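Local coordinates for protein cytochrome C554 (Nitrosomonas europaea, PDB 1FT5) that carries electrons in the periplasm through four c-type haems, accepting them directly from hydroxylamine oxidoreductase during ammonia oxidation, at residues A[114-122]-A[186-197]; A[61-69]-A[82-90]. All coordinates share one frame; numbering follows the deposited sequence.

Contact 1 of 2, residues A[114-122]-A[186-197]; sequences KKTPRKDLA and GVFEGEPKFKFH. With HEM (protoporphyrin IX containing Fe), chain E.
Arg118 and the 186-197 segment close round a haem propionate beside a two-residue parallel beta ladder, strand 116-117 against strand 188-189. The guanidinium meets the carboxylate side-on in a bidentate pair: NE gives a nearly straight bond to HEM O2A (2.8 Å, 169°), and NH2 gives another to HEM O1A. The third nitrogen, NH1, bonds Gly190 O at 3.0 Å, in the guanidinium plane and on a carbonyl lone pair, so all three fix the group's rotation. The Phe188 carbonyl lies over one face, Lys193 CG over the opposite one. NH2 stands above the ring of His197, whose ND1 is bonded to a second haem. A methionine in place of Arg118 would probably leave both propionate oxygens without these donors and Gly190 O without NH1. The other propionate is met by backbone: O2D accepts from Gly186 N and Val187 N; Gly186 has backbone angles that call for glycine.

Further out, Phe188 fills the angle between haem and helix 118-123. Leu121 CD1 sits over the ring face, 3.5 Å from its centroid, in a CH-pi contact, and Val187 CG1 covers the opposite face. The Phe188 ring turns its own edge to the porphyrin, CE1 3.9 Å from HEM C3D, directed there by a chi1 of -63° that sets CG anti to the carbonyl carbon. Beyond Leu121 lies His102, an axial ligand of haem 1.

The ladder positions this shell. Thr116 N bonds Val187 O (2.9 Å), Glu189 N bonds Thr116 O, and Arg118 N bonds Glu189 O at 166°. Next to it, Pro192, after a cis peptide, rests its CG on Ala122 CB. At the end of the ladder a water accepts from Lys119 N and donates to Glu189 O and, at 2.6 Å, to Glu191 O.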
# COMPACT_ATOMS: atom_id res chain seq x y z
N LYS A 114 13.96 20.72 14.37
CA LYS A 114 14.15 21.01 12.96
C LYS A 114 13.14 20.19 12.17
O LYS A 114 13.00 19.02 12.45
CB LYS A 114 15.56 20.56 12.59
CG LYS A 114 15.94 20.67 11.11
CD LYS A 114 16.98 21.76 10.97
CE LYS A 114 18.30 21.37 11.64
NZ LYS A 114 19.45 22.27 11.20
N LYS A 115 12.49 20.83 11.20
CA LYS A 115 11.53 20.12 10.34
C LYS A 115 12.24 19.83 9.02
O LYS A 115 13.23 20.44 8.69
CB LYS A 115 10.31 20.98 10.10
CG LYS A 115 9.44 21.01 11.36
CD LYS A 115 8.25 21.90 11.21
CE LYS A 115 7.46 21.89 12.52
NZ LYS A 115 8.38 21.58 13.69
N THR A 116 11.69 18.90 8.23
CA THR A 116 12.35 18.55 6.96
C THR A 116 11.31 18.65 5.87
O THR A 116 10.17 18.27 6.10
CB THR A 116 12.87 17.12 7.01
OG1 THR A 116 13.99 17.06 7.91
CG2 THR A 116 13.30 16.62 5.62
N PRO A 117 11.67 19.20 4.69
CA PRO A 117 10.68 19.30 3.62
C PRO A 117 10.26 17.93 3.06
O PRO A 117 11.10 17.07 2.84
CB PRO A 117 11.38 20.15 2.54
CG PRO A 117 12.61 20.80 3.24
CD PRO A 117 12.96 19.82 4.33
N ARG A 118 8.96 17.77 2.81
CA ARG A 118 8.49 16.52 2.18
C ARG A 118 9.15 16.39 0.79
O ARG A 118 9.30 15.27 0.29
CB ARG A 118 6.97 16.56 1.99
CG ARG A 118 6.19 16.25 3.25
CD ARG A 118 4.69 16.12 2.92
NE ARG A 118 4.07 15.80 4.16
CZ ARG A 118 3.59 16.73 4.97
NH1 ARG A 118 3.66 18.01 4.63
NH2 ARG A 118 3.19 16.40 6.17
N LYS A 119 9.56 17.52 0.19
CA LYS A 119 10.22 17.43 -1.12
C LYS A 119 11.43 16.51 -1.05
O LYS A 119 11.72 15.77 -2.00
CB LYS A 119 10.67 18.82 -1.60
CG LYS A 119 11.41 18.80 -2.93
CD LYS A 119 11.93 20.23 -3.26
CE LYS A 119 10.76 21.22 -3.45
NZ LYS A 119 11.21 22.62 -3.79
N ASP A 120 12.17 16.56 0.06
CA ASP A 120 13.33 15.71 0.23
C ASP A 120 12.92 14.24 0.18
O ASP A 120 13.65 13.42 -0.36
CB ASP A 120 14.05 15.94 1.58
CG ASP A 120 14.81 17.26 1.63
OD1 ASP A 120 15.53 17.46 2.63
OD2 ASP A 120 14.71 18.07 0.72
N LEU A 121 11.77 13.90 0.78
CA LEU A 121 11.28 12.52 0.76
C LEU A 121 10.76 12.13 -0.61
O LEU A 121 10.98 10.99 -1.04
CB LEU A 121 10.14 12.32 1.77
CG LEU A 121 10.51 12.67 3.23
CD1 LEU A 121 9.25 12.55 4.02
CD2 LEU A 121 11.56 11.72 3.77
N ALA A 122 10.08 13.05 -1.29
CA ALA A 122 9.54 12.72 -2.62
C ALA A 122 10.72 12.43 -3.57
O ALA A 122 10.62 11.55 -4.42
CB ALA A 122 8.71 13.85 -3.16
N GLY A 186 4.65 16.37 13.23
CA GLY A 186 4.90 17.32 12.18
C GLY A 186 6.35 17.50 11.78
O GLY A 186 6.77 18.61 11.43
N VAL A 187 7.11 16.42 11.83
CA VAL A 187 8.52 16.43 11.45
C VAL A 187 8.60 16.91 10.00
O VAL A 187 9.48 17.70 9.65
CB VAL A 187 9.11 15.01 11.53
CG1 VAL A 187 10.53 14.96 10.92
CG2 VAL A 187 9.10 14.54 12.98
N PHE A 188 7.72 16.44 9.10
CA PHE A 188 7.82 16.86 7.71
C PHE A 188 6.86 17.95 7.39
O PHE A 188 5.76 17.99 7.95
CB PHE A 188 7.60 15.62 6.80
CG PHE A 188 8.66 14.57 6.99
CD1 PHE A 188 8.41 13.44 7.73
CD2 PHE A 188 9.97 14.80 6.50
CE1 PHE A 188 9.42 12.52 8.01
CE2 PHE A 188 10.99 13.88 6.78
CZ PHE A 188 10.73 12.77 7.52
N GLU A 189 7.25 18.84 6.47
CA GLU A 189 6.39 19.95 6.09
C GLU A 189 6.42 20.29 4.62
O GLU A 189 7.30 19.85 3.88
CB GLU A 189 6.77 21.20 6.90
CG GLU A 189 8.22 21.54 6.88
CD GLU A 189 8.49 22.94 7.45
OE1 GLU A 189 7.53 23.57 7.96
OE2 GLU A 189 9.64 23.39 7.36
N GLY A 190 5.41 21.04 4.18
CA GLY A 190 5.35 21.49 2.81
C GLY A 190 4.95 20.47 1.77
O GLY A 190 4.53 19.36 2.12
N GLU A 191 5.06 20.88 0.50
CA GLU A 191 4.68 20.03 -0.63
C GLU A 191 5.80 19.15 -1.15
O GLU A 191 6.99 19.43 -0.95
CB GLU A 191 4.20 20.93 -1.76
CG GLU A 191 2.96 21.71 -1.43
CD GLU A 191 1.70 20.84 -1.38
OE1 GLU A 191 1.65 19.81 -2.06
OE2 GLU A 191 0.76 21.23 -0.67
N PRO A 192 5.46 18.04 -1.81
CA PRO A 192 4.10 17.58 -2.08
C PRO A 192 3.44 16.98 -0.85
O PRO A 192 3.99 16.14 -0.15
CB PRO A 192 4.29 16.55 -3.21
CG PRO A 192 5.60 15.97 -2.93
CD PRO A 192 6.46 17.10 -2.33
N LYS A 193 2.22 17.44 -0.62
CA LYS A 193 1.43 17.03 0.54
C LYS A 193 0.12 16.42 0.02
O LYS A 193 -0.52 16.96 -0.85
CB LYS A 193 1.10 18.25 1.41
CG LYS A 193 0.51 17.88 2.74
CD LYS A 193 0.61 19.09 3.66
CE LYS A 193 -0.67 19.77 3.72
NZ LYS A 193 -0.70 20.68 4.94
N PHE A 194 -0.22 15.27 0.57
CA PHE A 194 -1.46 14.59 0.16
C PHE A 194 -2.64 15.52 0.38
O PHE A 194 -2.76 16.13 1.46
CB PHE A 194 -1.64 13.31 0.98
CG PHE A 194 -2.88 12.54 0.61
CD1 PHE A 194 -3.68 11.97 1.63
CD2 PHE A 194 -3.22 12.36 -0.73
CE1 PHE A 194 -4.86 11.20 1.28
CE2 PHE A 194 -4.39 11.61 -1.07
CZ PHE A 194 -5.17 11.05 -0.07
N LYS A 195 -3.51 15.62 -0.63
CA LYS A 195 -4.69 16.49 -0.58
C LYS A 195 -5.59 16.32 0.59
O LYS A 195 -6.32 17.29 0.95
CB LYS A 195 -5.50 16.40 -1.89
CG LYS A 195 -6.12 15.00 -2.18
CD LYS A 195 -6.70 15.04 -3.59
CE LYS A 195 -7.64 13.85 -3.86
NZ LYS A 195 -8.19 13.93 -5.28
N PHE A 196 -5.61 15.14 1.20
CA PHE A 196 -6.47 14.93 2.37
C PHE A 196 -5.69 14.84 3.66
O PHE A 196 -6.21 14.45 4.69
CB PHE A 196 -7.34 13.66 2.24
CG PHE A 196 -8.26 13.67 1.05
CD1 PHE A 196 -8.43 12.54 0.28
CD2 PHE A 196 -8.96 14.83 0.70
CE1 PHE A 196 -9.29 12.55 -0.83
CE2 PHE A 196 -9.84 14.84 -0.43
CZ PHE A 196 -9.99 13.66 -1.20
N HIS A 197 -4.39 15.15 3.62
CA HIS A 197 -3.58 15.05 4.84
C HIS A 197 -4.11 15.87 6.06
O HIS A 197 -4.22 15.35 7.16
CB HIS A 197 -2.14 15.56 4.50
CG HIS A 197 -1.20 15.51 5.68
ND1 HIS A 197 -0.45 14.41 5.99
CD2 HIS A 197 -0.91 16.45 6.62
CE1 HIS A 197 0.27 14.65 7.08
NE2 HIS A 197 0.00 15.89 7.48
CHA HEM E . 6.63 9.89 9.03
CHB HEM E . 5.78 6.05 6.22
CHC HEM E . 9.85 3.98 7.91
CHD HEM E . 10.05 7.41 11.41
C1A HEM E . 6.07 9.05 8.08
C2A HEM E . 4.92 9.38 7.26
C3A HEM E . 4.65 8.25 6.51
C4A HEM E . 5.66 7.30 6.84
CMA HEM E . 3.54 8.03 5.48
CAA HEM E . 4.20 10.70 7.23
CBA HEM E . 4.89 11.70 6.30
CGA HEM E . 4.11 12.97 6.07
O1A HEM E . 4.09 13.83 7.05
O2A HEM E . 3.53 13.20 4.97
C1B HEM E . 6.82 5.17 6.46
C2B HEM E . 7.04 3.99 5.70
C3B HEM E . 8.24 3.45 6.09
C4B HEM E . 8.74 4.29 7.14
CMB HEM E . 6.08 3.43 4.61
CAB HEM E . 8.95 2.17 5.54
CBB HEM E . 9.58 2.34 4.15
C1C HEM E . 10.20 4.71 9.04
C2C HEM E . 11.26 4.28 9.96
C3C HEM E . 11.22 5.20 10.98
C4C HEM E . 10.27 6.20 10.67
CMC HEM E . 12.15 3.03 9.84
CAC HEM E . 12.01 5.13 12.30
CBC HEM E . 13.52 5.14 12.32
C1D HEM E . 9.17 8.41 11.00
C2D HEM E . 9.02 9.66 11.64
C3D HEM E . 8.11 10.37 10.96
C4D HEM E . 7.67 9.54 9.87
CMD HEM E . 9.83 10.09 12.93
CAD HEM E . 7.54 11.68 11.41
CBD HEM E . 6.41 11.55 12.39
CGD HEM E . 5.72 12.83 12.88
O1D HEM E . 5.18 12.72 14.01
O2D HEM E . 5.67 13.82 12.16
NA HEM E . 6.52 7.77 7.82
NB HEM E . 7.87 5.37 7.37
NC HEM E . 9.59 5.89 9.47
ND HEM E . 8.34 8.38 9.89
FE HEM E . 8.10 6.88 8.64
O HOH W 1 8.46 20.45 0.91

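Contact 2 of 2, residues A[61-69]-A[82-90]; sequences VGCHVDGFG and MLTGVGCES. With HEM (protoporphyrin IX containing Fe), chain F.
Asp66 points its carboxylate into the turn that leads to helix 88-92, and hydrogen bonds centre on it in this buried contact. Its OD2 is gripped twice: Ser90 OG donates along the anti lone pair at 2.5 Å, and Gly87 N comes in on the syn side, 30° out of the carboxylate plane, at 2.8 Å. A chi1 of -73°, with CG anti to the carbonyl carbon, swings the group across to these donors. Gly87 is tightly placed, since a CB there would collide with OD1. On the backbone, Asp66 N makes a nearly straight bond to Leu83 O (2.9 Å, 174°), while Gly85 N reaches His64 O only weakly.

Waters extend the polar network. One donates to both Asp66 OD1 and Glu89 OE1, which lie 4.5 Å apart, probably easing the repulsion of the two acids; Glu89 is also held by the backbone N of Gly7, Glu6 and Gly95. Another accepts from Gly67 N and donates to Ser90 OG.

Van der Waals touches are few. Leu83 CD2 lies 3.6 Å from Asp66 CB, carbon against carbon, and Val86 CG2 packs at 3.4 Å on Cys63 O, a buried carbonyl without a polar partner.

Covalent and metal bonds tie the 61-69 segment to haem 2. In the CXXCH motif ending here, Cys63 SG forms the thioether to HEM CAC. His64 NE2 binds HEM FE at 2.2 Å, and His64 ND1 bonds Ala30 O, which orients the imidazole. Cys88, opening the next CXXCH motif, is bonded to haem 3.

The contact thus joins the loop carrying one haem motif to the start of helix 88-92, which carries the next; Val86 is anchored by Trp22 and His27, and helix 9-14 packs on Met82 and Cys88.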
# COMPACT_ATOMS: atom_id res chain seq x y z
N VAL A 61 -0.28 -12.86 -8.45
CA VAL A 61 0.44 -12.30 -7.30
C VAL A 61 0.80 -10.84 -7.34
O VAL A 61 0.89 -10.20 -6.28
CB VAL A 61 1.75 -13.08 -6.96
CG1 VAL A 61 1.50 -14.58 -6.68
CG2 VAL A 61 2.71 -12.90 -8.07
N GLY A 62 0.94 -10.26 -8.52
CA GLY A 62 1.43 -8.90 -8.61
C GLY A 62 0.58 -7.87 -7.92
O GLY A 62 1.07 -6.78 -7.60
N CYS A 63 -0.70 -8.18 -7.75
CA CYS A 63 -1.53 -7.18 -7.07
C CYS A 63 -1.83 -7.58 -5.63
O CYS A 63 -2.62 -6.92 -4.96
CB CYS A 63 -2.86 -7.01 -7.83
SG CYS A 63 -2.55 -6.33 -9.47
N HIS A 64 -1.21 -8.64 -5.16
CA HIS A 64 -1.43 -9.17 -3.83
C HIS A 64 -0.17 -9.17 -2.94
O HIS A 64 -0.17 -9.80 -1.88
CB HIS A 64 -2.00 -10.58 -3.93
CG HIS A 64 -3.43 -10.62 -4.45
ND1 HIS A 64 -4.52 -10.92 -3.67
CD2 HIS A 64 -3.93 -10.34 -5.69
CE1 HIS A 64 -5.64 -10.83 -4.42
NE2 HIS A 64 -5.33 -10.46 -5.64
N VAL A 65 0.86 -8.51 -3.45
CA VAL A 65 2.19 -8.39 -2.76
C VAL A 65 2.77 -7.02 -3.03
O VAL A 65 2.30 -6.25 -3.87
CB VAL A 65 3.18 -9.45 -3.36
CG1 VAL A 65 2.63 -10.87 -3.19
CG2 VAL A 65 3.52 -9.12 -4.85
N ASP A 66 3.89 -6.72 -2.36
CA ASP A 66 4.60 -5.47 -2.63
C ASP A 66 5.69 -5.55 -3.74
O ASP A 66 6.54 -6.45 -3.68
CB ASP A 66 5.42 -5.08 -1.36
CG ASP A 66 4.59 -4.57 -0.23
OD1 ASP A 66 5.04 -4.78 0.94
OD2 ASP A 66 3.54 -3.96 -0.47
N GLY A 67 5.65 -4.60 -4.69
CA GLY A 67 6.73 -4.44 -5.63
C GLY A 67 6.96 -5.58 -6.62
O GLY A 67 8.10 -5.81 -7.06
N PHE A 68 5.92 -6.25 -7.03
CA PHE A 68 6.17 -7.36 -7.97
C PHE A 68 6.73 -6.80 -9.29
O PHE A 68 6.22 -5.79 -9.81
CB PHE A 68 4.84 -8.07 -8.27
CG PHE A 68 5.00 -9.33 -9.07
CD1 PHE A 68 5.75 -10.39 -8.62
CD2 PHE A 68 4.36 -9.45 -10.32
CE1 PHE A 68 5.88 -11.57 -9.34
CE2 PHE A 68 4.48 -10.66 -11.05
CZ PHE A 68 5.21 -11.69 -10.58
N GLY A 69 7.79 -7.44 -9.79
CA GLY A 69 8.42 -6.98 -11.04
C GLY A 69 9.26 -5.70 -10.89
O GLY A 69 9.76 -5.15 -11.88
N MET A 82 7.85 -10.39 4.50
CA MET A 82 7.65 -8.95 4.65
C MET A 82 7.28 -8.14 3.38
O MET A 82 7.17 -6.92 3.42
CB MET A 82 8.87 -8.33 5.36
CG MET A 82 10.13 -8.23 4.48
SD MET A 82 11.50 -7.20 5.28
CE MET A 82 10.95 -5.78 5.52
N LEU A 83 7.13 -8.85 2.27
CA LEU A 83 6.64 -8.23 1.02
C LEU A 83 5.35 -8.97 0.63
O LEU A 83 4.83 -8.70 -0.48
CB LEU A 83 7.67 -8.41 -0.15
CG LEU A 83 8.92 -7.54 0.02
CD1 LEU A 83 10.04 -8.02 -0.95
CD2 LEU A 83 8.67 -6.06 -0.27
N THR A 84 4.83 -9.87 1.46
CA THR A 84 3.63 -10.65 1.17
C THR A 84 2.42 -9.90 1.64
O THR A 84 2.39 -9.41 2.76
CB THR A 84 3.72 -12.03 1.86
OG1 THR A 84 4.85 -12.74 1.32
CG2 THR A 84 2.49 -12.82 1.60
N GLY A 85 1.36 -9.81 0.81
CA GLY A 85 0.24 -8.95 1.19
C GLY A 85 0.55 -7.53 0.64
O GLY A 85 1.71 -7.21 0.32
N VAL A 86 -0.46 -6.66 0.52
CA VAL A 86 -0.28 -5.31 -0.01
C VAL A 86 0.06 -4.51 1.23
O VAL A 86 -0.80 -4.19 2.03
CB VAL A 86 -1.58 -4.82 -0.64
CG1 VAL A 86 -1.41 -3.43 -1.13
CG2 VAL A 86 -1.89 -5.70 -1.89
N GLY A 87 1.34 -4.20 1.31
CA GLY A 87 1.91 -3.53 2.48
C GLY A 87 2.24 -2.08 2.32
O GLY A 87 1.86 -1.38 1.38
N CYS A 88 3.08 -1.62 3.28
CA CYS A 88 3.32 -0.18 3.36
C CYS A 88 3.81 0.49 2.10
O CYS A 88 3.40 1.55 1.72
CB CYS A 88 4.36 0.05 4.51
SG CYS A 88 4.12 -0.90 5.98
N GLU A 89 4.81 -0.13 1.45
CA GLU A 89 5.42 0.48 0.30
C GLU A 89 4.50 0.42 -0.94
O GLU A 89 4.70 1.18 -1.85
CB GLU A 89 6.70 -0.25 -0.02
CG GLU A 89 7.83 -0.04 1.05
CD GLU A 89 8.95 -1.04 0.84
OE1 GLU A 89 8.70 -2.24 0.91
OE2 GLU A 89 10.09 -0.61 0.54
N SER A 90 3.55 -0.51 -0.94
CA SER A 90 2.62 -0.52 -2.09
C SER A 90 1.85 0.78 -2.18
O SER A 90 1.44 1.16 -3.29
CB SER A 90 1.64 -1.71 -2.04
OG SER A 90 2.30 -2.90 -2.41
CHA HEM F . -9.40 -9.04 -4.94
CHB HEM F . -8.05 -13.44 -6.42
CHC HEM F . -5.28 -11.38 -9.90
CHD HEM F . -6.37 -6.97 -8.08
C1A HEM F . -9.26 -10.45 -5.01
C2A HEM F . -10.04 -11.38 -4.27
C3A HEM F . -9.64 -12.64 -4.68
C4A HEM F . -8.62 -12.40 -5.67
CMA HEM F . -10.18 -14.02 -4.25
CAA HEM F . -11.11 -11.01 -3.29
CBA HEM F . -12.44 -10.70 -3.96
CGA HEM F . -13.57 -10.51 -2.95
O1A HEM F . -13.35 -10.72 -1.73
O2A HEM F . -14.66 -10.10 -3.37
C1B HEM F . -7.17 -13.25 -7.51
C2B HEM F . -6.69 -14.31 -8.38
C3B HEM F . -5.99 -13.73 -9.37
C4B HEM F . -5.96 -12.31 -9.11
CMB HEM F . -6.89 -15.79 -8.17
CAB HEM F . -5.27 -14.39 -10.56
CBB HEM F . -6.23 -15.26 -11.41
C1C HEM F . -5.28 -9.98 -9.66
C2C HEM F . -4.54 -9.02 -10.44
C3C HEM F . -4.82 -7.77 -9.90
C4C HEM F . -5.75 -8.02 -8.82
CMC HEM F . -3.60 -9.32 -11.60
CAC HEM F . -4.27 -6.42 -10.25
CBC HEM F . -4.05 -6.05 -11.72
C1D HEM F . -7.32 -7.16 -7.07
C2D HEM F . -8.02 -6.10 -6.45
C3D HEM F . -8.91 -6.68 -5.57
C4D HEM F . -8.70 -8.10 -5.67
CMD HEM F . -7.80 -4.61 -6.74
CAD HEM F . -9.90 -5.94 -4.69
CBD HEM F . -11.31 -5.81 -5.29
CGD HEM F . -12.23 -5.03 -4.37
O1D HEM F . -12.65 -5.59 -3.36
O2D HEM F . -12.54 -3.91 -4.68
NA HEM F . -8.32 -11.07 -5.85
NB HEM F . -6.73 -12.01 -7.96
NC HEM F . -5.97 -9.36 -8.61
ND HEM F . -7.70 -8.38 -6.61
FE HEM F . -6.94 -10.20 -7.07
O HOH W 2 6.15 -2.63 2.13
O HOH W 3 3.61 -6.49 2.43
O HOH W 4 3.39 -2.88 -4.93

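The two contacts follow one another along the chain and do not touch: their centres are 25 Å apart and their nearest atoms about 12 Å. What relates them is the haem array. Contact 1 grips the propionates of one haem, consistent with haem 1, whereas contact 2 holds one of the two thioether cysteines and an axial histidine of haem 2; FE of HEM E and FE of HEM F are 27.7 Å apart. Haem 3 is probably common to both regions: Cys88 is bonded to it, and the haem whose propionate accepts from His197 ND1 appears to be the same one. Contact 1, partly buried, is centred 19 Å from the centre of the chain; contact 2, buried, 8 Å.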